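Local coordinates for protein halohydrin dehalogenase (Rhizobium radiobacter, PDB 4IY1) that probably catalyses the reversible conversion of vicinal halohydrins into epoxides with release of halide, and epoxide opening by nucleophiles such as cyanide, at residues Gly218-Phe223 against Gln235-Ala240. The protein carries 37 engineered substitutions. Residues are numbered along the deposited sequence; the frame is centred on the assembly and turned at random.
Sequences GELVTF and QVFWLA. Engineered in segment 218-223: Thr222 (natural residue Ala).
Gly218 O, on the helix that sends Leu220 against Phe237 and Leu239, is gripped twice by one residue: Thr222 N donates the helical bond at 3.0 Å, and the engineered Thr222 adds OG1 at 2.8 Å to Gly218 O. The two donors come from opposite faces of the carbonyl plane, OG1 tilted 26° from it. Across the contact no hydrogen bond forms; it is apolar, burying 129 Å² with both sides summed. Leu220 carries it chiefly through CD2. With CG anti to the backbone N (chi1 176°), its side chain extends from the helix and brings CD2 to 3.9 Å from Phe237 CB, while the same CD2 lies 4.3 Å from Leu239 CG. The methyl thus bridges two residues of one strand, meeting the root of the Phe237 ring obliquely. In this Rossmann-type fold of the short-chain dehydrogenase/reductase superfamily, helix 214-225 belongs to the beta-alpha-beta crossover from strand 170-175 to its parallel neighbour 236-239, the last strand of the sheet within the chain. Ile173 on the former strand touches both Leu220 and Leu239. On one face of the phenyl ring, Gln235 CG sits 3.5 Å above the Phe237 ring plane, over its centre. Gln235 OE1, in turn, accepts a hydrogen bond from Trp238 N of the second subunit, whose Phe237 also packs on this Phe237.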
loop_
_atom_site.group_PDB
_atom_site.type_symbol
_atom_site.label_atom_id
_atom_site.label_comp_id
_atom_site.label_asym_id
_atom_site.label_seq_id
_atom_site.Cartn_x
_atom_site.Cartn_y
_atom_site.Cartn_z
ATOM N N GLY B 218 18.401 -15.760 -2.240
ATOM C CA GLY B 218 19.820 -15.380 -2.332
ATOM C C GLY B 218 20.215 -14.422 -3.430
ATOM O O GLY B 218 21.082 -13.553 -3.236
ATOM N N GLU B 219 19.686 -14.622 -4.627
ATOM C CA GLU B 219 20.078 -13.749 -5.729
ATOM C C GLU B 219 19.609 -12.303 -5.423
ATOM O O GLU B 219 20.290 -11.328 -5.741
ATOM C CB GLU B 219 19.484 -14.245 -7.063
ATOM C CG GLU B 219 19.982 -15.627 -7.502
ATOM C CD GLU B 219 21.218 -15.551 -8.371
ATOM O OE1 GLU B 219 21.863 -14.492 -8.420
ATOM O OE2 GLU B 219 21.503 -16.525 -9.073
ATOM N N LEU B 220 18.452 -12.181 -4.788
ATOM C CA LEU B 220 17.873 -10.870 -4.525
ATOM C C LEU B 220 18.694 -10.169 -3.450
ATOM O O LEU B 220 19.158 -9.061 -3.645
ATOM C CB LEU B 220 16.420 -10.993 -4.059
ATOM C CG LEU B 220 15.775 -9.654 -3.674
ATOM C CD1 LEU B 220 15.839 -8.652 -4.835
ATOM C CD2 LEU B 220 14.345 -9.817 -3.225
ATOM N N VAL B 221 18.911 -10.862 -2.346
ATOM C CA VAL B 221 19.775 -10.373 -1.278
ATOM C C VAL B 221 21.070 -9.859 -1.898
ATOM O O VAL B 221 21.506 -8.744 -1.625
ATOM C CB VAL B 221 20.115 -11.497 -0.261
ATOM C CG1 VAL B 221 21.391 -11.140 0.513
ATOM C CG2 VAL B 221 18.956 -11.739 0.697
ATOM N N THR B 222 21.669 -10.663 -2.774
ATOM C CA THR B 222 22.994 -10.351 -3.305
ATOM C C THR B 222 22.991 -9.193 -4.292
ATOM O O THR B 222 23.878 -8.339 -4.254
ATOM C CB THR B 222 23.637 -11.588 -3.965
ATOM O OG1 THR B 222 23.722 -12.649 -2.995
ATOM C CG2 THR B 222 25.034 -11.266 -4.477
ATOM N N PHE B 223 21.961 -9.112 -5.136
ATOM C CA PHE B 223 21.777 -7.914 -5.961
ATOM C C PHE B 223 21.639 -6.626 -5.110
ATOM O O PHE B 223 22.213 -5.564 -5.438
ATOM C CB PHE B 223 20.539 -8.097 -6.856
ATOM C CG PHE B 223 20.217 -6.897 -7.697
ATOM C CD1 PHE B 223 21.023 -6.558 -8.767
ATOM C CD2 PHE B 223 19.082 -6.141 -7.447
ATOM C CE1 PHE B 223 20.748 -5.451 -9.532
ATOM C CE2 PHE B 223 18.752 -5.067 -8.257
ATOM C CZ PHE B 223 19.572 -4.729 -9.305
ATOM N N GLN B 235 12.495 0.063 -0.138
ATOM C CA GLN B 235 11.587 -0.939 -0.727
ATOM C C GLN B 235 11.437 -2.153 0.165
ATOM O O GLN B 235 12.411 -2.668 0.727
ATOM C CB GLN B 235 12.131 -1.391 -2.089
ATOM C CG GLN B 235 11.226 -2.328 -2.884
ATOM C CD GLN B 235 10.141 -1.570 -3.641
ATOM O OE1 GLN B 235 10.418 -0.570 -4.308
ATOM N NE2 GLN B 235 8.893 -1.961 -3.425
ATOM N N VAL B 236 10.197 -2.585 0.303
ATOM C CA VAL B 236 9.843 -3.916 0.784
ATOM C C VAL B 236 9.550 -4.795 -0.444
ATOM O O VAL B 236 8.686 -4.475 -1.252
ATOM C CB VAL B 236 8.561 -3.825 1.632
ATOM C CG1 VAL B 236 8.204 -5.186 2.222
ATOM C CG2 VAL B 236 8.736 -2.783 2.744
ATOM N N PHE B 237 10.283 -5.886 -0.598
ATOM C CA PHE B 237 10.145 -6.737 -1.778
ATOM C C PHE B 237 9.260 -7.911 -1.421
ATOM O O PHE B 237 9.487 -8.555 -0.418
ATOM C CB PHE B 237 11.509 -7.278 -2.199
ATOM C CG PHE B 237 12.488 -6.212 -2.561
ATOM C CD1 PHE B 237 12.629 -5.810 -3.873
ATOM C CD2 PHE B 237 13.207 -5.555 -1.577
ATOM C CE1 PHE B 237 13.558 -4.854 -4.216
ATOM C CE2 PHE B 237 14.098 -4.566 -1.908
ATOM C CZ PHE B 237 14.263 -4.196 -3.223
ATOM N N TRP B 238 8.160 -8.061 -2.150
ATOM C CA TRP B 238 7.184 -9.128 -1.889
ATOM C C TRP B 238 7.534 -10.329 -2.732
ATOM O O TRP B 238 7.238 -10.354 -3.949
ATOM C CB TRP B 238 5.768 -8.635 -2.176
ATOM C CG TRP B 238 5.377 -7.398 -1.377
ATOM C CD1 TRP B 238 5.590 -6.042 -1.713
ATOM C CD2 TRP B 238 4.778 -7.367 -0.028
ATOM N NE1 TRP B 238 5.117 -5.198 -0.710
ATOM C CE2 TRP B 238 4.608 -5.931 0.324
ATOM C CE3 TRP B 238 4.297 -8.338 0.847
ATOM C CZ2 TRP B 238 4.039 -5.533 1.525
ATOM C CZ3 TRP B 238 3.756 -7.917 2.075
ATOM C CH2 TRP B 238 3.619 -6.551 2.397
ATOM N N LEU B 239 8.408 -11.167 -2.163
ATOM C CA LEU B 239 8.959 -12.384 -2.799
ATOM C C LEU B 239 8.009 -13.544 -2.560
ATOM O O LEU B 239 8.238 -14.373 -1.672
ATOM C CB LEU B 239 10.282 -12.757 -2.111
ATOM C CG LEU B 239 11.590 -13.051 -2.849
ATOM C CD1 LEU B 239 12.559 -13.858 -1.994
ATOM C CD2 LEU B 239 11.452 -13.623 -4.245
ATOM N N ALA B 240 6.891 -13.563 -3.266
ATOM C CA ALA B 240 5.837 -14.520 -2.944
ATOM C C ALA B 240 5.210 -15.144 -4.216
ATOM O O ALA B 240 4.074 -15.616 -4.176
ATOM C CB ALA B 240 4.753 -13.847 -2.079
#